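Local coordinates for protein gamma-glutamyltranspeptidase (PDB 5HFT) that catalyses the conversion of oxamate to oxalate in the uric acid degradation pathway, at residues H174-E182 with W193-R201. Sequence-based numbering, arbitrary orientation.
Sequences HATASKLEE and WLVAGEAPR
The carbonyl O of His174 accepts two bonds from Ser178, one from its backbone N at 2.8 Å and one from OG, which sits above the carbonyl plane and turns the hydroxyl back onto the carbonyl four residues earlier. Thr176 makes a similar use of its hydroxyl: with OG1 beside the backbone N and hydrogen-bonded to Gln172 O, CG2 stands anti to that N and turns its methyl to the loop. There it meets Ala199 CB at 3.8 Å and Leu194 CD2 at 3.9 Å, with Pro200 CD close by. The Ala199 methyl is lodged against the helix, 3.6 Å from Ala177 N and 3.9 Å from Ala177 CB, and the CA atoms of Ala177 and Ala199 are the nearest pair between the two segments. The contact packs the C-terminal part of helix 170-178, and the start of helix 180-183, against the loop leading from helix 189-193 to strand 205-206, in a member of the gamma-glutamyltransferase family, which has the Ntn-hydrolase fold. A type I' turn folds this loop back on itself: Val195 and Glu198 exchange backbone bonds in both directions, with Ala196 and Gly197 at the bend. Leu180, right after the N-cap residue Lys179, directs its CG anti to the backbone N (chi1 171°), and chi2 of 55° brings CD1 to 3.6 Å from Leu194 CD1; the two leucines cross at about a right angle. The other protein chain approaches Ala175, Thr176 and Trp193, whose indole packs edge-to-face with Phe189 and also meets an aromatic ring of that chain.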
ATOM      1  N   HIS A 174     -12.946  16.061  -0.228  1.00 37.05           N
ATOM      2  CA  HIS A 174     -12.257  16.862   0.780  1.00 39.94           C
ATOM      3  C   HIS A 174     -10.810  17.117   0.380  1.00 45.60           C
ATOM      4  O   HIS A 174     -10.347  18.265   0.383  1.00 47.23           O
ATOM      5  CB  HIS A 174     -12.326  16.166   2.146  1.00 42.97           C
ATOM      6  CG  HIS A 174     -11.682  16.935   3.263  1.00 47.59           C
ATOM      7  ND1 HIS A 174     -10.444  16.606   3.779  1.00 55.81           N
ATOM      8  CD2 HIS A 174     -12.106  18.014   3.966  1.00 53.12           C
ATOM      9  CE1 HIS A 174     -10.136  17.447   4.752  1.00 54.21           C
ATOM     10  NE2 HIS A 174     -11.127  18.312   4.885  1.00 52.30           N
ATOM     11  N   ALA A 175     -10.075  16.055   0.034  1.00 42.34           N
ATOM     12  CA  ALA A 175      -8.687  16.222  -0.388  1.00 42.61           C
ATOM     13  C   ALA A 175      -8.566  17.218  -1.538  1.00 39.36           C
ATOM     14  O   ALA A 175      -7.679  18.075  -1.529  1.00 34.06           O
ATOM     15  CB  ALA A 175      -8.095  14.876  -0.790  1.00 42.33           C
ATOM     16  N   THR A 176      -9.453  17.111  -2.534  1.00 37.63           N
ATOM     17  CA  THR A 176      -9.442  18.032  -3.665  1.00 37.79           C
ATOM     18  C   THR A 176      -9.746  19.462  -3.241  1.00 39.34           C
ATOM     19  O   THR A 176      -9.087  20.401  -3.698  1.00 42.27           O
ATOM     20  CB  THR A 176     -10.414  17.566  -4.735  1.00 40.57           C
ATOM     21  OG1 THR A 176      -9.993  16.273  -5.196  1.00 41.33           O
ATOM     22  CG2 THR A 176     -10.450  18.547  -5.893  1.00 30.90           C
ATOM     23  N   ALA A 177     -10.742  19.661  -2.382  1.00 44.62           N
ATOM     24  CA  ALA A 177     -11.024  21.017  -1.908  1.00 41.20           C
ATOM     25  C   ALA A 177      -9.838  21.579  -1.133  1.00 44.14           C
ATOM     26  O   ALA A 177      -9.408  22.717  -1.358  1.00 48.84           O
ATOM     27  CB  ALA A 177     -12.274  21.020  -1.030  1.00 34.85           C
ATOM     28  N   SER A 178      -9.288  20.789  -0.224  1.00 42.80           N
ATOM     29  CA  SER A 178      -8.265  21.268   0.688  1.00 42.17           C
ATOM     30  C   SER A 178      -6.906  21.397   0.027  1.00 44.63           C
ATOM     31  O   SER A 178      -5.962  21.846   0.681  1.00 48.01           O
ATOM     32  CB  SER A 178      -8.169  20.338   1.893  1.00 43.69           C
ATOM     33  OG  SER A 178      -8.170  18.994   1.453  1.00 51.15           O
ATOM     34  N   LYS A 179      -6.781  21.005  -1.238  1.00 46.14           N
ATOM     35  CA  LYS A 179      -5.564  21.215  -2.010  1.00 43.30           C
ATOM     36  C   LYS A 179      -5.839  22.025  -3.277  1.00 42.56           C
ATOM     37  O   LYS A 179      -4.939  22.191  -4.117  1.00 35.25           O
ATOM     38  CB  LYS A 179      -4.922  19.858  -2.347  1.00 35.75           C
ATOM     39  N   LEU A 180      -7.060  22.548  -3.416  1.00 44.95           N
ATOM     40  CA  LEU A 180      -7.479  23.168  -4.667  1.00 40.38           C
ATOM     41  C   LEU A 180      -6.620  24.380  -5.002  1.00 44.07           C
ATOM     42  O   LEU A 180      -6.128  24.502  -6.130  1.00 41.68           O
ATOM     43  CB  LEU A 180      -8.964  23.537  -4.589  1.00 40.35           C
ATOM     44  CG  LEU A 180      -9.608  24.384  -5.704  1.00 46.56           C
ATOM     45  CD1 LEU A 180      -9.427  23.812  -7.107  1.00 41.84           C
ATOM     46  CD2 LEU A 180     -11.086  24.561  -5.402  1.00 39.68           C
ATOM     47  N   GLU A 181      -6.351  25.245  -4.019  1.00 43.10           N
ATOM     48  CA  GLU A 181      -5.645  26.481  -4.331  1.00 43.82           C
ATOM     49  C   GLU A 181      -4.205  26.205  -4.757  1.00 44.05           C
ATOM     50  O   GLU A 181      -3.693  26.841  -5.684  1.00 51.80           O
ATOM     51  CB  GLU A 181      -5.691  27.425  -3.126  1.00 38.54           C
ATOM     52  N   GLU A 182      -3.579  25.190  -4.171  1.00 46.61           N
ATOM     53  CA  GLU A 182      -2.173  24.904  -4.430  1.00 41.85           C
ATOM     54  C   GLU A 182      -1.975  24.141  -5.739  1.00 42.98           C
ATOM     55  O   GLU A 182      -1.140  24.530  -6.567  1.00 44.86           O
ATOM     56  CB  GLU A 182      -1.623  24.114  -3.242  1.00 43.83           C
ATOM     57  CG  GLU A 182      -0.389  23.280  -3.477  1.00 44.78           C
ATOM     58  CD  GLU A 182       0.193  22.765  -2.160  1.00 53.12           C
ATOM     59  OE1 GLU A 182      -0.609  22.348  -1.285  1.00 43.83           O
ATOM     60  OE2 GLU A 182       1.442  22.793  -1.996  1.00 58.36           O
ATOM     61  N   TRP A 193      -9.370  16.555 -12.298  1.00 36.17           N
ATOM     62  CA  TRP A 193      -9.925  16.395 -10.967  1.00 30.26           C
ATOM     63  C   TRP A 193     -11.041  17.366 -10.598  1.00 37.03           C
ATOM     64  O   TRP A 193     -11.775  17.111  -9.632  1.00 37.48           O
ATOM     65  CB  TRP A 193      -8.799  16.511  -9.954  1.00 28.58           C
ATOM     66  CG  TRP A 193      -7.707  15.577 -10.277  1.00 36.80           C
ATOM     67  CD1 TRP A 193      -6.398  15.889 -10.502  1.00 41.87           C
ATOM     68  CD2 TRP A 193      -7.805  14.148 -10.404  1.00 44.78           C
ATOM     69  NE1 TRP A 193      -5.676  14.751 -10.770  1.00 39.88           N
ATOM     70  CE2 TRP A 193      -6.511  13.669 -10.709  1.00 43.86           C
ATOM     71  CE3 TRP A 193      -8.858  13.225 -10.282  1.00 34.87           C
ATOM     72  CZ2 TRP A 193      -6.240  12.314 -10.896  1.00 40.80           C
ATOM     73  CZ3 TRP A 193      -8.594  11.903 -10.495  1.00 38.69           C
ATOM     74  CH2 TRP A 193      -7.286  11.450 -10.789  1.00 38.73           C
ATOM     75  N   LEU A 194     -11.226  18.437 -11.342  1.00 38.96           N
ATOM     76  CA  LEU A 194     -12.204  19.441 -10.975  1.00 29.87           C
ATOM     77  C   LEU A 194     -13.493  19.251 -11.745  1.00 32.38           C
ATOM     78  O   LEU A 194     -13.547  18.569 -12.770  1.00 36.26           O
ATOM     79  CB  LEU A 194     -11.645  20.824 -11.225  1.00 31.25           C
ATOM     80  CG  LEU A 194     -10.596  21.285 -10.238  1.00 32.82           C
ATOM     81  CD1 LEU A 194     -10.380  22.794 -10.408  1.00 39.84           C
ATOM     82  CD2 LEU A 194     -11.030  20.962  -8.849  1.00 32.08           C
ATOM     83  N   VAL A 195     -14.550  19.841 -11.212  1.00 34.32           N
ATOM     84  CA  VAL A 195     -15.847  19.887 -11.872  1.00 39.33           C
ATOM     85  C   VAL A 195     -16.344  21.317 -11.769  1.00 37.48           C
ATOM     86  O   VAL A 195     -16.479  21.850 -10.658  1.00 38.34           O
ATOM     87  CB  VAL A 195     -16.867  18.918 -11.259  1.00 38.55           C
ATOM     88  CG1 VAL A 195     -18.273  19.304 -11.751  1.00 38.56           C
ATOM     89  CG2 VAL A 195     -16.539  17.507 -11.652  1.00 31.11           C
ATOM     90  N   ALA A 196     -16.578  21.944 -12.923  1.00 36.39           N
ATOM     91  CA  ALA A 196     -16.859  23.379 -13.002  1.00 37.20           C
ATOM     92  C   ALA A 196     -15.805  24.186 -12.250  1.00 37.71           C
ATOM     93  O   ALA A 196     -16.069  25.290 -11.766  1.00 40.86           O
ATOM     94  CB  ALA A 196     -18.264  23.705 -12.490  1.00 36.49           C
ATOM     95  N   GLY A 197     -14.609  23.616 -12.115  1.00 33.26           N
ATOM     96  CA  GLY A 197     -13.515  24.326 -11.510  1.00 31.79           C
ATOM     97  C   GLY A 197     -13.479  24.293 -10.006  1.00 36.82           C
ATOM     98  O   GLY A 197     -12.638  24.986  -9.417  1.00 35.19           O
ATOM     99  N   GLU A 198     -14.355  23.516  -9.362  1.00 36.99           N
ATOM    100  CA  GLU A 198     -14.272  23.270  -7.921  1.00 38.93           C
ATOM    101  C   GLU A 198     -14.137  21.783  -7.673  1.00 35.27           C
ATOM    102  O   GLU A 198     -14.069  20.988  -8.614  1.00 40.25           O
ATOM    103  CB  GLU A 198     -15.488  23.821  -7.185  1.00 42.25           C
ATOM    104  CG  GLU A 198     -16.786  23.531  -7.876  1.00 38.81           C
ATOM    105  CD  GLU A 198     -17.870  24.440  -7.388  1.00 45.44           C
ATOM    106  OE1 GLU A 198     -17.534  25.570  -6.942  1.00 41.15           O
ATOM    107  OE2 GLU A 198     -19.044  24.018  -7.445  1.00 50.26           O
ATOM    108  N   ALA A 199     -14.059  21.423  -6.391  1.00 36.48           N
ATOM    109  CA  ALA A 199     -14.038  20.012  -5.996  1.00 37.76           C
ATOM    110  C   ALA A 199     -15.387  19.348  -6.264  1.00 32.66           C
ATOM    111  O   ALA A 199     -16.438  19.931  -5.966  1.00 34.24           O
ATOM    112  CB  ALA A 199     -13.691  19.864  -4.512  1.00 38.75           C
ATOM    113  N   PRO A 200     -15.395  18.115  -6.778  1.00 38.88           N
ATOM    114  CA  PRO A 200     -16.674  17.462  -7.108  1.00 33.49           C
ATOM    115  C   PRO A 200     -17.465  17.165  -5.848  1.00 26.95           C
ATOM    116  O   PRO A 200     -16.906  16.989  -4.765  1.00 34.07           O
ATOM    117  CB  PRO A 200     -16.252  16.170  -7.814  1.00 32.40           C
ATOM    118  CG  PRO A 200     -14.839  15.936  -7.372  1.00 34.40           C
ATOM    119  CD  PRO A 200     -14.229  17.277  -7.118  1.00 35.62           C
ATOM    120  N   ARG A 201     -18.773  17.136  -5.990  1.00 28.74           N
ATOM    121  CA  ARG A 201     -19.654  16.951  -4.841  1.00 24.64           C
ATOM    122  C   ARG A 201     -19.642  15.490  -4.402  1.00 25.47           C
ATOM    123  O   ARG A 201     -19.686  14.590  -5.248  1.00 22.02           O
ATOM    124  CB  ARG A 201     -21.083  17.401  -5.174  1.00 29.90           C
TER